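Local structure of phosphoserine aminotransferase (Bacillus circulans, 2C0R) at residues S2-A14 against S317-R329. The protein catalyses the reversible, pyridoxal-phosphate-dependent transamination that makes phosphoserine from 3-phosphohydroxypyruvate, a step of serine biosynthesis, and serves pyridoxine biosynthesis likewise. The protein carries 1 engineered substitution. Numbering follows the deposited sequence.
Sequences SERAYNFNAGPAA and SEQEGFVGLKGHR. Engineered in segment 2-14: Glu3 (natural residue Lys).
Tyr6 and Phe322 pair as neighbours in a two-stranded parallel sheet, an example of how a chain terminus is joined to a distant part of its own fold. Three backbone hydrogen bonds join the two segments: Tyr6 N to Gly321 O, Val323 N to Tyr6 O at 3.0 Å, and Phe8 N to Val323 O at 2.8 Å. Tyr6 O also receives a CA-H...O contact from Phe322.

Followed outward, the Tyr6 side chain begins with CB against Phe322 CD2, 3.5 Å away. CG comes next to Phe322 CE2, and CD1 lies over one face of the Phe322 ring, displaced toward its rim. CE1 passes Glu320 O, which sits near the tyrosine ring plane. Beyond this the side chain leaves 317-329 and packs on Ser346 and Ala349 of helix 344-361, which also touches Phe322 and Leu325. CG lies beside the backbone N in both aromatics (chi1 -65° in Tyr6), and the rings, on one face of the sheet, meet obliquely, planes at 34°. Phe8 CE1 approaches the edge of the Phe322 ring, 3.8 Å from CD2, while Leu325 CD2 packs on Phe8 CB at 3.6 Å.

On the other face, Val323 divides its methyls: CG2 meets Ala5 CB at 4.1 Å, and CG1, anti to the backbone N (chi1 175°), lies against the Asn9 amide. Asn7 OD1 accepts from Asn9 N at 3.0 Å, the donor standing above the carbonyl plane, closing an Asx turn where the chain leaves the strand; Asn7 ND2 is hydrogen-bonded to Glu39 O of the second subunit.

Gly321 is the C-prime residue of a Schellman motif that ends helix 307-319 and leads into strand 322-323. Asx turn and Schellman motif thus flank a small parallel sheet at the dimer interface of a class-V aminotransferase.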
loop_
_atom_site.group_PDB
_atom_site.type_symbol
_atom_site.label_atom_id
_atom_site.label_comp_id
_atom_site.label_asym_id
_atom_site.label_seq_id
_atom_site.Cartn_x
_atom_site.Cartn_y
_atom_site.Cartn_z
ATOM N N SER A 2 -9.866 -26.167 6.696
ATOM C CA SER A 2 -8.884 -26.477 7.693
ATOM C C SER A 2 -7.679 -27.304 7.269
ATOM O O SER A 2 -6.654 -27.128 7.944
ATOM C CB SER A 2 -9.503 -27.210 8.896
ATOM O OG SER A 2 -8.419 -27.328 9.814
ATOM N N GLU A 3 -7.582 -28.149 6.261
ATOM C CA GLU A 3 -6.290 -28.539 5.711
ATOM C C GLU A 3 -5.576 -27.343 5.070
ATOM O O GLU A 3 -6.200 -26.523 4.404
ATOM C CB GLU A 3 -6.497 -29.621 4.660
ATOM C CG GLU A 3 -5.172 -30.170 4.146
ATOM C CD GLU A 3 -5.314 -31.244 3.089
ATOM O OE1 GLU A 3 -6.314 -31.325 2.364
ATOM O OE2 GLU A 3 -4.354 -32.031 2.970
ATOM N N ARG A 4 -4.277 -27.220 5.263
ATOM C CA ARG A 4 -3.463 -26.131 4.668
ATOM C C ARG A 4 -2.938 -26.563 3.317
ATOM O O ARG A 4 -2.415 -27.682 3.187
ATOM C CB ARG A 4 -2.306 -25.772 5.601
ATOM C CG ARG A 4 -2.748 -25.049 6.875
ATOM C CD ARG A 4 -3.017 -23.558 6.593
ATOM N NE ARG A 4 -1.740 -22.820 6.588
ATOM C CZ ARG A 4 -1.563 -21.583 6.118
ATOM N NH1 ARG A 4 -2.591 -20.926 5.600
ATOM N NH2 ARG A 4 -0.370 -20.994 6.171
ATOM N N ALA A 5 -3.031 -25.703 2.315
ATOM C CA ALA A 5 -2.428 -25.996 1.023
ATOM C C ALA A 5 -0.906 -26.054 1.140
ATOM O O ALA A 5 -0.272 -25.418 1.958
ATOM C CB ALA A 5 -2.849 -24.924 0.037
ATOM N N TYR A 6 -0.308 -26.880 0.268
ATOM C CA TYR A 6 1.134 -26.877 0.118
ATOM C C TYR A 6 1.471 -25.695 -0.783
ATOM O O TYR A 6 1.498 -25.814 -2.013
ATOM C CB TYR A 6 1.585 -28.160 -0.547
ATOM C CG TYR A 6 1.324 -29.394 0.287
ATOM C CD1 TYR A 6 0.792 -30.513 -0.365
ATOM C CD2 TYR A 6 1.619 -29.452 1.639
ATOM C CE1 TYR A 6 0.531 -31.684 0.322
ATOM C CE2 TYR A 6 1.355 -30.624 2.330
ATOM C CZ TYR A 6 0.817 -31.714 1.672
ATOM O OH TYR A 6 0.572 -32.885 2.376
ATOM N N ASN A 7 1.684 -24.562 -0.131
ATOM C CA ASN A 7 1.750 -23.277 -0.826
ATOM C C ASN A 7 3.166 -22.895 -1.192
ATOM O O ASN A 7 3.915 -22.547 -0.278
ATOM C CB ASN A 7 1.152 -22.218 0.090
ATOM C CG ASN A 7 1.020 -20.872 -0.614
ATOM O OD1 ASN A 7 1.351 -20.787 -1.796
ATOM N ND2 ASN A 7 0.569 -19.880 0.159
ATOM N N PHE A 8 3.476 -22.988 -2.487
ATOM C CA PHE A 8 4.771 -22.596 -3.019
ATOM C C PHE A 8 4.682 -21.321 -3.855
ATOM O O PHE A 8 5.554 -21.050 -4.662
ATOM C CB PHE A 8 5.357 -23.741 -3.863
ATOM C CG PHE A 8 5.850 -24.876 -2.963
ATOM C CD1 PHE A 8 4.975 -25.909 -2.703
ATOM C CD2 PHE A 8 7.118 -24.891 -2.433
ATOM C CE1 PHE A 8 5.378 -26.962 -1.897
ATOM C CE2 PHE A 8 7.541 -25.935 -1.614
ATOM C CZ PHE A 8 6.659 -26.988 -1.355
ATOM N N ASN A 9 3.677 -20.497 -3.606
ATOM C CA ASN A 9 3.535 -19.244 -4.286
ATOM C C ASN A 9 4.778 -18.364 -4.064
ATOM O O ASN A 9 5.403 -18.370 -2.996
ATOM C CB ASN A 9 2.347 -18.461 -3.719
ATOM C CG ASN A 9 1.030 -18.848 -4.335
ATOM O OD1 ASN A 9 -0.019 -18.767 -3.687
ATOM N ND2 ASN A 9 1.049 -19.234 -5.590
ATOM N N ALA A 10 5.072 -17.586 -5.099
ATOM C CA ALA A 10 6.297 -16.799 -5.196
ATOM C C ALA A 10 6.099 -15.393 -4.670
ATOM O O ALA A 10 7.081 -14.678 -4.574
ATOM C CB ALA A 10 6.771 -16.747 -6.657
ATOM N N GLY A 11 4.888 -14.949 -4.314
ATOM C CA GLY A 11 4.772 -13.514 -3.950
ATOM C C GLY A 11 3.407 -12.990 -4.378
ATOM O O GLY A 11 3.279 -12.931 -5.617
ATOM N N PRO A 12 2.432 -12.642 -3.564
ATOM C CA PRO A 12 2.321 -12.929 -2.115
ATOM C C PRO A 12 2.453 -14.419 -1.882
ATOM O O PRO A 12 2.450 -15.234 -2.828
ATOM C CB PRO A 12 0.912 -12.485 -1.768
ATOM C CG PRO A 12 0.597 -11.419 -2.810
ATOM C CD PRO A 12 1.237 -11.939 -4.076
ATOM N N ALA A 13 2.713 -14.802 -0.651
ATOM C CA ALA A 13 3.231 -16.115 -0.327
ATOM C C ALA A 13 2.806 -16.511 1.069
ATOM O O ALA A 13 2.110 -15.792 1.781
ATOM C CB ALA A 13 4.759 -16.046 -0.401
ATOM N N ALA A 14 3.299 -17.681 1.470
ATOM C CA ALA A 14 2.842 -18.240 2.731
ATOM C C ALA A 14 3.170 -17.320 3.898
ATOM O O ALA A 14 4.203 -16.654 3.942
ATOM C CB ALA A 14 3.561 -19.571 2.883
ATOM N N SER A 317 0.290 -31.663 -9.873
ATOM C CA SER A 317 0.551 -31.154 -8.547
ATOM C C SER A 317 -0.642 -30.379 -7.964
ATOM O O SER A 317 -0.920 -30.473 -6.756
ATOM C CB SER A 317 1.757 -30.225 -8.497
ATOM O OG SER A 317 1.523 -28.933 -9.010
ATOM N N GLU A 318 -1.388 -29.667 -8.776
ATOM C CA GLU A 318 -2.559 -28.949 -8.275
ATOM C C GLU A 318 -3.621 -29.901 -7.753
ATOM O O GLU A 318 -4.323 -29.613 -6.784
ATOM C CB GLU A 318 -3.096 -28.050 -9.386
ATOM C CG GLU A 318 -2.158 -26.875 -9.634
ATOM C CD GLU A 318 -2.460 -26.064 -10.874
ATOM O OE1 GLU A 318 -3.111 -26.541 -11.839
ATOM O OE2 GLU A 318 -2.016 -24.884 -10.892
ATOM N N GLN A 319 -3.715 -31.065 -8.387
ATOM C CA GLN A 319 -4.647 -32.079 -7.931
ATOM C C GLN A 319 -4.260 -32.698 -6.605
ATOM O O GLN A 319 -5.069 -33.305 -5.910
ATOM C CB GLN A 319 -4.667 -33.211 -8.966
ATOM C CG GLN A 319 -5.373 -32.854 -10.254
ATOM C CD GLN A 319 -5.409 -34.054 -11.191
ATOM O OE1 GLN A 319 -4.790 -35.110 -10.949
ATOM N NE2 GLN A 319 -6.162 -33.894 -12.281
ATOM N N GLU A 320 -2.989 -32.543 -6.263
ATOM C CA GLU A 320 -2.520 -33.058 -4.967
ATOM C C GLU A 320 -2.315 -31.941 -3.943
ATOM O O GLU A 320 -1.677 -32.197 -2.909
ATOM C CB GLU A 320 -1.199 -33.824 -5.115
ATOM C CG GLU A 320 -1.237 -34.920 -6.183
ATOM C CD GLU A 320 -2.307 -35.932 -5.812
ATOM O OE1 GLU A 320 -2.854 -36.602 -6.728
ATOM O OE2 GLU A 320 -2.563 -36.013 -4.593
ATOM N N GLY A 321 -2.825 -30.734 -4.180
ATOM C CA GLY A 321 -2.821 -29.701 -3.138
ATOM C C GLY A 321 -1.687 -28.707 -3.207
ATOM O O GLY A 321 -1.546 -27.827 -2.359
ATOM N N PHE A 322 -0.838 -28.798 -4.227
ATOM C CA PHE A 322 0.215 -27.842 -4.426
ATOM C C PHE A 322 -0.271 -26.608 -5.178
ATOM O O PHE A 322 -1.048 -26.693 -6.121
ATOM C CB PHE A 322 1.376 -28.479 -5.251
ATOM C CG PHE A 322 1.996 -29.614 -4.461
ATOM C CD1 PHE A 322 1.555 -30.921 -4.664
ATOM C CD2 PHE A 322 3.000 -29.351 -3.547
ATOM C CE1 PHE A 322 2.119 -31.955 -3.939
ATOM C CE2 PHE A 322 3.548 -30.413 -2.813
ATOM C CZ PHE A 322 3.096 -31.706 -3.010
ATOM N N VAL A 323 0.256 -25.479 -4.710
ATOM C CA VAL A 323 -0.081 -24.198 -5.307
ATOM C C VAL A 323 1.184 -23.476 -5.717
ATOM O O VAL A 323 2.146 -23.397 -4.914
ATOM C CB VAL A 323 -0.874 -23.360 -4.262
ATOM C CG1 VAL A 323 -1.146 -21.970 -4.782
ATOM C CG2 VAL A 323 -2.142 -24.152 -3.914
ATOM N N GLY A 324 1.204 -22.942 -6.934
ATOM C CA GLY A 324 2.246 -21.968 -7.329
ATOM C C GLY A 324 3.514 -22.523 -7.910
ATOM O O GLY A 324 4.478 -21.751 -8.086
ATOM N N LEU A 325 3.605 -23.801 -8.272
ATOM C CA LEU A 325 4.873 -24.370 -8.740
ATOM C C LEU A 325 5.188 -24.029 -10.186
ATOM O O LEU A 325 6.336 -24.208 -10.604
ATOM C CB LEU A 325 4.858 -25.911 -8.593
ATOM C CG LEU A 325 4.850 -26.397 -7.155
ATOM C CD1 LEU A 325 4.574 -27.874 -7.061
ATOM C CD2 LEU A 325 6.167 -26.056 -6.458
ATOM N N LYS A 326 4.254 -23.603 -11.021
ATOM C CA LYS A 326 4.581 -23.218 -12.398
ATOM C C LYS A 326 5.577 -22.064 -12.405
ATOM O O LYS A 326 5.302 -21.097 -11.663
ATOM C CB LYS A 326 3.298 -22.786 -13.103
ATOM C CG LYS A 326 3.357 -22.625 -14.604
ATOM C CD LYS A 326 2.009 -22.174 -15.162
ATOM C CE LYS A 326 2.079 -21.762 -16.622
ATOM N NZ LYS A 326 1.169 -22.557 -17.488
ATOM N N GLY A 327 6.645 -22.129 -13.184
ATOM C CA GLY A 327 7.693 -21.087 -13.228
ATOM C C GLY A 327 7.077 -19.793 -13.717
ATOM O O GLY A 327 6.003 -19.861 -14.288
ATOM N N HIS A 328 7.739 -18.660 -13.485
ATOM C CA HIS A 328 7.142 -17.419 -14.014
ATOM C C HIS A 328 7.015 -17.461 -15.518
ATOM O O HIS A 328 7.821 -18.103 -16.198
ATOM C CB HIS A 328 8.111 -16.334 -13.552
ATOM C CG HIS A 328 7.647 -14.958 -13.932
ATOM N ND1 HIS A 328 7.893 -14.345 -15.136
ATOM C CD2 HIS A 328 6.933 -14.084 -13.198
ATOM C CE1 HIS A 328 7.342 -13.145 -15.135
ATOM N NE2 HIS A 328 6.752 -12.967 -13.970
ATOM N N ARG A 329 6.042 -16.812 -16.157
ATOM C CA ARG A 329 5.874 -17.095 -17.586
ATOM C C ARG A 329 7.034 -16.679 -18.476
ATOM O O ARG A 329 7.167 -17.237 -19.569
ATOM C CB ARG A 329 4.593 -16.415 -18.091
ATOM C CG ARG A 329 4.337 -15.064 -17.442
ATOM C CD ARG A 329 3.131 -15.078 -16.523
ATOM N NE ARG A 329 2.220 -13.942 -16.755
ATOM C CZ ARG A 329 0.996 -13.918 -16.235
ATOM N NH1 ARG A 329 0.161 -12.915 -16.424
ATOM N NH2 ARG A 329 0.586 -14.943 -15.487
#